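Local coordinates for protein cytidine deaminase (Mycobacterium leprae, PDB 3R2N) that probably catalyses the zinc-dependent hydrolytic deamination of cytidine to uridine in pyrimidine salvage, as a homotetramer, at residues 50-54 with 55-59; 64-67 with 68-72; 8-11 with 12-15; 37-40 with 41-45. All blocks are in the same frame, centred on the assembly; numbering follows the deposited sequence.

Interaction 1: 50-54 with 55-59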
# COMPACT_ATOMS: atom_id res chain seq x y z
N VAL D 50 3.63 -2.58 -11.78
CA VAL D 50 3.34 -1.22 -12.24
C VAL D 50 3.78 -0.12 -11.23
O VAL D 50 3.12 0.11 -10.19
CB VAL D 50 1.85 -1.07 -12.66
CG1 VAL D 50 1.62 0.26 -13.34
CG2 VAL D 50 1.45 -2.21 -13.62
N GLU D 51 4.89 0.55 -11.53
CA GLU D 51 5.44 1.51 -10.58
C GLU D 51 4.73 2.86 -10.61
O GLU D 51 3.91 3.12 -11.49
CB GLU D 51 6.97 1.63 -10.76
CG GLU D 51 7.65 0.32 -10.43
CD GLU D 51 9.16 0.34 -10.48
OE1 GLU D 51 9.77 1.22 -11.14
OE2 GLU D 51 9.76 -0.56 -9.85
N ASN D 52 5.03 3.70 -9.64
CA ASN D 52 4.43 5.04 -9.57
C ASN D 52 5.43 6.02 -8.98
O ASN D 52 6.37 5.61 -8.27
CB ASN D 52 3.13 5.01 -8.75
CG ASN D 52 2.38 6.34 -8.78
OD1 ASN D 52 2.66 7.26 -8.00
ND2 ASN D 52 1.39 6.43 -9.67
N ALA D 53 5.26 7.29 -9.32
CA ALA D 53 6.14 8.36 -8.86
C ALA D 53 6.24 8.33 -7.33
O ALA D 53 7.33 8.49 -6.78
CB ALA D 53 5.63 9.71 -9.35
N SER D 54 5.10 8.11 -6.67
CA SER D 54 5.05 7.78 -5.24
C SER D 54 5.35 6.27 -5.11
O SER D 54 4.53 5.42 -5.47
CB SER D 54 3.71 8.18 -4.62
OG SER D 54 3.82 8.54 -3.24
N TYR D 55 6.55 5.97 -4.63
CA TYR D 55 7.07 4.60 -4.57
C TYR D 55 6.06 3.62 -3.97
O TYR D 55 5.82 2.54 -4.54
CB TYR D 55 8.39 4.59 -3.79
CG TYR D 55 9.62 4.85 -4.63
CD1 TYR D 55 9.61 5.78 -5.69
CD2 TYR D 55 10.83 4.17 -4.36
CE1 TYR D 55 10.75 6.02 -6.46
CE2 TYR D 55 11.98 4.42 -5.12
CZ TYR D 55 11.93 5.33 -6.18
OH TYR D 55 13.07 5.55 -6.93
N GLY D 56 5.47 4.00 -2.83
CA GLY D 56 4.51 3.14 -2.12
C GLY D 56 3.16 2.91 -2.79
O GLY D 56 2.29 2.24 -2.23
N LEU D 57 2.95 3.46 -3.99
CA LEU D 57 1.73 3.17 -4.76
C LEU D 57 2.05 2.16 -5.85
O LEU D 57 1.20 1.83 -6.68
CB LEU D 57 1.07 4.44 -5.33
CG LEU D 57 0.98 5.76 -4.56
CD1 LEU D 57 -0.02 6.71 -5.22
CD2 LEU D 57 0.60 5.60 -3.12
N ALA D 58 3.28 1.63 -5.84
CA ALA D 58 3.65 0.60 -6.80
C ALA D 58 2.82 -0.66 -6.57
O ALA D 58 2.60 -1.06 -5.41
CB ALA D 58 5.16 0.29 -6.73
N LEU D 59 2.39 -1.27 -7.68
CA LEU D 59 1.75 -2.58 -7.69
C LEU D 59 2.75 -3.67 -8.08
O LEU D 59 3.42 -3.55 -9.13
CB LEU D 59 0.61 -2.58 -8.72
CG LEU D 59 -0.58 -1.70 -8.36
CD1 LEU D 59 -1.57 -1.59 -9.48
CD2 LEU D 59 -1.20 -2.30 -7.15
O HOH W 1 1.12 1.63 -9.38
O HOH W 2 7.09 3.29 -7.65
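Leu57 folds back over Asn52 and Ser54, and its side chain runs along the loop from Ser54 to Asn52. Its CB lies 3.6 Å from Ser54 O. One step out, CG comes equally close to Ser54 CB, at 3.6 Å, and CD1 ends across the amide of Asn52, the two side chains crossing at a slant, 3.9 Å from OD1. The first torsion (chi1 -40°) sets CG beside the backbone N, which brings it against Ser54 CB. Beyond the loop, the Leu57 side chain packs on Gln98 of a second subunit and Arg95 of a third.

The same Asn52 OD1 is anchored by the backbone: it accepts from Ser54 N at 2.9 Å, which makes an Asx turn. Asn52 CG stands anti to its own N (chi1 -173°), swinging the amide toward the turn, and chi2 (-85°) directs OD1 to Ser54 N. A short 3-10 segment, 55-57, follows, with Leu57 N donating to Ser54 O from above the carbonyl plane. At the base, Val50 and Leu59 close the loop as a single antiparallel bridge. Val50 N reaches Leu59 O at 2.8 Å, and Leu59 N returns a nearly straight bond of 3.0 Å to Val50 O. Water 1 donates to both Val50 O and Leu57 O, so the buried Val50 carbonyl is gripped twice. At the tip, the Ser54 side chain packs on Cys93 of the third subunit and is about 4 Å from a bound zinc ion, probably the zinc of that subunit, consistent with an active site lined by more than one chain. Tyr55 stacks its ring on Tyr55 of that same subunit.

Interaction 2: 64-67 with 68-72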
# COMPACT_ATOMS: atom_id res chain seq x y z
N SER D 64 -1.04 -7.64 -9.75
CA SER D 64 -1.70 -7.49 -11.03
C SER D 64 -2.41 -8.78 -11.36
O SER D 64 -3.56 -8.76 -11.80
CB SER D 64 -0.75 -7.07 -12.14
OG SER D 64 -0.32 -5.75 -11.95
N MET D 65 -1.74 -9.87 -11.03
CA MET D 65 -2.25 -11.21 -11.29
C MET D 65 -3.48 -11.53 -10.47
O MET D 65 -4.43 -12.11 -10.99
CB MET D 65 -1.16 -12.26 -11.02
CG MET D 65 -1.68 -13.67 -11.19
SD MET D 65 -0.46 -14.92 -10.77
CE MET D 65 -0.26 -14.60 -9.01
N ILE D 66 -3.45 -11.15 -9.20
CA ILE D 66 -4.64 -11.22 -8.35
C ILE D 66 -5.83 -10.49 -8.98
O ILE D 66 -6.91 -11.06 -9.10
CB ILE D 66 -4.32 -10.82 -6.88
CG1 ILE D 66 -3.43 -11.89 -6.21
CG2 ILE D 66 -5.59 -10.60 -6.06
CD1 ILE D 66 -4.01 -13.32 -6.23
N SER D 67 -5.64 -9.26 -9.44
CA SER D 67 -6.70 -8.54 -10.18
C SER D 67 -7.20 -9.30 -11.42
O SER D 67 -8.38 -9.20 -11.77
CB SER D 67 -6.22 -7.17 -10.63
OG SER D 67 -5.88 -6.43 -9.48
N ALA D 68 -6.30 -10.02 -12.09
CA ALA D 68 -6.69 -10.79 -13.25
C ALA D 68 -7.52 -12.01 -12.81
O ALA D 68 -8.51 -12.37 -13.45
CB ALA D 68 -5.44 -11.19 -14.09
N LEU D 69 -7.14 -12.61 -11.68
CA LEU D 69 -7.86 -13.74 -11.12
C LEU D 69 -9.36 -13.43 -10.98
O LEU D 69 -10.21 -14.24 -11.40
CB LEU D 69 -7.27 -14.12 -9.76
CG LEU D 69 -7.99 -15.16 -8.91
CD1 LEU D 69 -7.98 -16.55 -9.59
CD2 LEU D 69 -7.35 -15.18 -7.54
N TYR D 70 -9.66 -12.27 -10.37
CA TYR D 70 -11.04 -11.81 -10.21
C TYR D 70 -11.65 -11.30 -11.52
O TYR D 70 -12.81 -11.62 -11.79
CB TYR D 70 -11.18 -10.84 -9.01
CG TYR D 70 -11.00 -11.67 -7.76
CD1 TYR D 70 -12.08 -12.44 -7.25
CD2 TYR D 70 -9.73 -11.82 -7.16
CE1 TYR D 70 -11.91 -13.28 -6.15
CE2 TYR D 70 -9.57 -12.65 -6.05
CZ TYR D 70 -10.65 -13.38 -5.56
OH TYR D 70 -10.49 -14.22 -4.47
N ALA D 71 -10.86 -10.62 -12.35
CA ALA D 71 -11.36 -10.10 -13.62
C ALA D 71 -11.91 -11.25 -14.49
O ALA D 71 -12.93 -11.08 -15.13
CB ALA D 71 -10.29 -9.30 -14.37
N THR D 72 -11.26 -12.42 -14.44
CA THR D 72 -11.69 -13.59 -15.18
C THR D 72 -12.60 -14.57 -14.41
O THR D 72 -12.79 -15.70 -14.85
CB THR D 72 -10.45 -14.36 -15.78
OG1 THR D 72 -9.58 -14.76 -14.73
CG2 THR D 72 -9.66 -13.50 -16.81
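Tyr70 turns one edge of its ring to Ile66 O, one helical turn back, with CD2 3.5 Å from that oxygen, which lies near the plane of the ring. The phenol also meets the ring of His103 with planes at about 70°, and its OH bonds to His103 ND1. Tyr25 of a second subunit meets the ring at a shallower angle, near 30°.

Ile66 itself sends its two branches different ways. With CG1 anti to the carbonyl carbon (chi1 -69°), CD1 runs beside Leu69 and touches CD2 of that residue at 4.0 Å, the two chains pointing in the same direction, while CG2 is left toward Tyr70 CD2, at 4.5 Å. Beneath this ridge the backbone keeps a regular alpha-helical ladder, for example Leu69 N to Met65 O at 2.8 Å and Ala71 N to Ser67 O at 2.9 Å. The ladder finishes at Thr72, where the helical conformation is lost: Thr72 N and Thr72 OG1 both donate to Ala68 O, from opposite faces of its plane, so one carbonyl is held by two donors. Thr72 OG1 has a further partner in Arg43 NE.

Ser64 OG and Ser67 OG are hydrogen-bonded to Ser67 OG and Ser64 OG of the second subunit, which makes this helix part of the interface. Within the chain, helix 61-71 lies beside helix 94-104, which Met65, Ile66 and Leu69 touch, and against the sheet, where Met65 rests on strands 34-39, 44-48 and 77-83.

Interaction 3: 8-11 with 12-15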
# COMPACT_ATOMS: atom_id res chain seq x y z
N VAL D 8 1.88 -29.80 -12.25
CA VAL D 8 2.13 -28.42 -12.68
C VAL D 8 3.32 -28.42 -13.63
O VAL D 8 4.38 -29.00 -13.33
CB VAL D 8 2.34 -27.46 -11.48
CG1 VAL D 8 2.86 -26.12 -11.96
CG2 VAL D 8 1.03 -27.27 -10.72
N ASN D 9 3.10 -27.83 -14.81
CA ASN D 9 4.18 -27.58 -15.77
C ASN D 9 4.83 -26.23 -15.51
O ASN D 9 4.33 -25.19 -15.92
CB ASN D 9 3.68 -27.65 -17.23
CG ASN D 9 4.84 -27.73 -18.23
OD1 ASN D 9 5.86 -27.04 -18.10
ND2 ASN D 9 4.68 -28.57 -19.25
N TRP D 10 5.96 -26.27 -14.83
CA TRP D 10 6.62 -25.04 -14.40
C TRP D 10 7.30 -24.29 -15.55
O TRP D 10 7.36 -23.07 -15.54
CB TRP D 10 7.59 -25.34 -13.26
CG TRP D 10 6.91 -25.87 -12.03
CD1 TRP D 10 6.81 -27.18 -11.64
CD2 TRP D 10 6.23 -25.10 -11.01
NE1 TRP D 10 6.13 -27.28 -10.45
CE2 TRP D 10 5.76 -26.02 -10.04
CE3 TRP D 10 6.00 -23.73 -10.82
CZ2 TRP D 10 5.06 -25.61 -8.89
CZ3 TRP D 10 5.30 -23.32 -9.68
CH2 TRP D 10 4.84 -24.27 -8.73
N ASP D 11 7.78 -25.03 -16.55
CA ASP D 11 8.20 -24.46 -17.83
C ASP D 11 7.15 -23.52 -18.44
O ASP D 11 7.48 -22.41 -18.89
CB ASP D 11 8.47 -25.59 -18.83
CG ASP D 11 9.93 -25.73 -19.16
OD1 ASP D 11 10.45 -24.86 -19.91
OD2 ASP D 11 10.56 -26.72 -18.68
N THR D 12 5.90 -23.97 -18.49
CA THR D 12 4.85 -23.17 -19.11
C THR D 12 4.68 -21.87 -18.35
O THR D 12 4.68 -20.80 -18.95
CB THR D 12 3.55 -23.93 -19.15
OG1 THR D 12 3.72 -25.04 -20.03
CG2 THR D 12 2.42 -23.07 -19.68
N LEU D 13 4.58 -21.96 -17.03
CA LEU D 13 4.50 -20.77 -16.18
C LEU D 13 5.69 -19.81 -16.38
O LEU D 13 5.50 -18.59 -16.47
CB LEU D 13 4.33 -21.18 -14.72
CG LEU D 13 3.04 -21.90 -14.36
CD1 LEU D 13 2.99 -22.17 -12.87
CD2 LEU D 13 1.80 -21.10 -14.81
N GLN D 14 6.91 -20.35 -16.50
CA GLN D 14 8.13 -19.52 -16.62
C GLN D 14 8.16 -18.74 -17.94
O GLN D 14 8.42 -17.51 -17.95
CB GLN D 14 9.38 -20.37 -16.34
CG GLN D 14 10.45 -20.43 -17.41
CD GLN D 14 11.41 -19.28 -17.37
OE1 GLN D 14 11.76 -18.70 -18.40
NE2 GLN D 14 11.86 -18.93 -16.17
N LYS D 15 7.85 -19.44 -19.03
CA LYS D 15 7.72 -18.84 -20.36
C LYS D 15 6.60 -17.79 -20.38
O LYS D 15 6.78 -16.72 -20.96
CB LYS D 15 7.48 -19.89 -21.44
CG LYS D 15 8.75 -20.67 -21.82
CD LYS D 15 8.40 -21.92 -22.63
CE LYS D 15 9.35 -23.06 -22.31
NZ LYS D 15 10.43 -23.30 -23.33
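The N-terminal cap of helix 10-21 is made by Asn9, whose side chain reaches forward to Thr12. Asn9 OD1 accepts from Thr12 N at 3.1 Å, taking up an amide of the first turn that has no helical carbonyl before it. The donor stands well above the plane of the side-chain amide, 51° out of it, and the Asn9 and Thr12 side chains cross at about a right angle. Placing CG anti to the backbone N (chi1 -166°) bends Asn9 over the helix end. Its backbone O takes two weak bonds, from Thr12 N, whose straighter bond is the one to OD1, and from Leu13 N at 3.4 Å; regular spacing begins with Gln14 N on Trp10 O, at 2.9 Å.

On the inner side the cap is clasped by a hydrophobic staple: Val8, just before the cap residue, meets Leu13 in the first turns of the helix, CG1 to CD1 at 4.1 Å. Trp10 joins this pair. Val8 CG1 sits over the centre of one face of the indole, 3.5 Å above its plane, while Leu13 CD1 comes obliquely to Trp10 CE3 at 4.0 Å. The three lean on the sheet, through Ala79 and Tyr81 of strand 77-83 and Phe38 of strand 34-39. The outward face is polar. Asp11 and Lys15 lie side by side there, with Asp11 OD1 nearer to the methylene CE of Lys15, at 3.2 Å, than to NZ, to which it makes a long salt bridge of 3.8 Å.

Interaction 4: 37-40 with 41-45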
# COMPACT_ATOMS: atom_id res chain seq x y z
N GLY D 37 0.39 -17.78 -13.27
CA GLY D 37 -0.27 -18.64 -12.31
C GLY D 37 -1.21 -19.59 -13.02
O GLY D 37 -1.78 -19.25 -14.05
N PHE D 38 -1.35 -20.80 -12.47
CA PHE D 38 -2.47 -21.68 -12.81
C PHE D 38 -3.57 -21.55 -11.78
O PHE D 38 -3.31 -21.54 -10.58
CB PHE D 38 -2.01 -23.12 -12.89
CG PHE D 38 -1.28 -23.46 -14.14
CD1 PHE D 38 -1.83 -23.16 -15.39
CD2 PHE D 38 -0.04 -24.10 -14.09
CE1 PHE D 38 -1.15 -23.50 -16.58
CE2 PHE D 38 0.64 -24.44 -15.28
CZ PHE D 38 0.07 -24.11 -16.53
N VAL D 39 -4.80 -21.42 -12.25
CA VAL D 39 -5.95 -21.35 -11.34
C VAL D 39 -6.46 -22.80 -11.17
O VAL D 39 -6.02 -23.70 -11.91
CB VAL D 39 -7.02 -20.37 -11.86
CG1 VAL D 39 -7.98 -20.03 -10.78
CG2 VAL D 39 -6.36 -19.08 -12.33
N ASN D 40 -7.33 -23.03 -10.19
CA ASN D 40 -7.85 -24.36 -9.89
C ASN D 40 -8.77 -24.94 -10.97
O ASN D 40 -9.12 -26.13 -10.90
CB ASN D 40 -8.50 -24.43 -8.50
CG ASN D 40 -9.67 -23.47 -8.35
OD1 ASN D 40 -9.85 -22.56 -9.17
ND2 ASN D 40 -10.47 -23.67 -7.29
N ASP D 41 -9.16 -24.12 -11.95
CA ASP D 41 -9.84 -24.62 -13.17
C ASP D 41 -8.87 -24.87 -14.35
O ASP D 41 -9.31 -25.16 -15.47
CB ASP D 41 -10.99 -23.69 -13.60
CG ASP D 41 -10.52 -22.39 -14.29
OD1 ASP D 41 -9.35 -21.98 -14.11
OD2 ASP D 41 -11.35 -21.77 -15.01
N GLY D 42 -7.58 -24.72 -14.09
CA GLY D 42 -6.54 -24.92 -15.10
C GLY D 42 -6.13 -23.73 -15.98
O GLY D 42 -5.19 -23.86 -16.79
N ARG D 43 -6.83 -22.60 -15.87
CA ARG D 43 -6.44 -21.44 -16.69
C ARG D 43 -5.20 -20.71 -16.18
O ARG D 43 -4.91 -20.66 -14.97
CB ARG D 43 -7.60 -20.45 -16.91
CG ARG D 43 -7.82 -19.45 -15.81
CD ARG D 43 -9.13 -18.70 -16.04
NE ARG D 43 -9.40 -17.77 -14.96
CZ ARG D 43 -10.03 -18.08 -13.81
NH1 ARG D 43 -10.22 -17.13 -12.90
NH2 ARG D 43 -10.48 -19.32 -13.58
N LEU D 44 -4.47 -20.17 -17.15
CA LEU D 44 -3.25 -19.44 -16.92
C LEU D 44 -3.56 -17.96 -16.79
O LEU D 44 -4.17 -17.38 -17.68
CB LEU D 44 -2.28 -19.65 -18.08
CG LEU D 44 -0.79 -19.61 -17.72
CD1 LEU D 44 0.01 -20.34 -18.79
CD2 LEU D 44 -0.24 -18.21 -17.51
N ILE D 45 -3.15 -17.35 -15.68
CA ILE D 45 -3.20 -15.91 -15.56
C ILE D 45 -1.81 -15.31 -15.36
O ILE D 45 -0.86 -16.04 -15.07
CB ILE D 45 -4.23 -15.43 -14.51
CG1 ILE D 45 -3.93 -15.97 -13.11
CG2 ILE D 45 -5.64 -15.79 -15.01
CD1 ILE D 45 -4.95 -15.51 -12.04
O HOH W 3 -11.85 -21.43 -11.21
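Val39 and Arg43 pack against each other at the end of the beta hairpin formed by strands 34-39 and 44-48. The connection is a type I turn from Val39 to Gly42 with a G1 beta bulge: Gly42 N donates to Val39 O and Val39 N to Arg43 O, while Gly42 takes a positive phi (88°).

The tight side of the hairpin is the one bearing Val39 and Ile45. Val39 CG2 touches Ile45 CD1 at 3.8 Å and also Arg43 CG at 3.8 Å, then lies 4.1 Å above the plane of the guanidinium, over its centre. The Arg43 chain is extended from CG to NE, which carries the flat group across the valine. The guanidinium is held on several sides: NH2 forms a salt bridge of 2.9 Å with Asp41 OD1, and NH1 bonds to Gly74 O beyond the hairpin. Asp41 OD1 also accepts from Arg43 N at 3.1 Å, from above the carboxylate plane, completing an Asx turn; two bonds from one residue thus hold the carboxylate. On the face of Phe38 and Leu44 the strands touch through Phe38 CE1 and Leu44 CD1 at 4.0 Å, and helix 10-21 covers the pair, with Thr12 against both side chains.

The loose side is the turn itself, where Asn40, Asp41 and Gly42 are exposed to solvent. Here Asn40 OD1, which also accepts from Arg76 N, takes a bond from water 3 at 3.1 Å, and that water lies in the guanidinium plane, at its edge, with only a weak bond to Arg43 NH2.

Overall arrangement
Interactions 1 and 2 are buried and both reach the second subunit, one through a turn-rich loop tied by backbone bonds and water, the other through a regular helix with serines and aromatic rings at the interface. Interaction 3 is a surface contact and interaction 4 is partly buried; no other chain of the assembly touches either. The hairpin of interaction 4 lies between the two helices: Phe38 and Leu44 meet Leu13 and Thr12 of interaction 3, whereas Ile45 and Arg43 meet Leu69 and Thr72 of interaction 2. Interactions 1 and 3, with centres 28 Å apart, fall on opposite sides of the chain's centre, separating zinc-side loop from capped helix end.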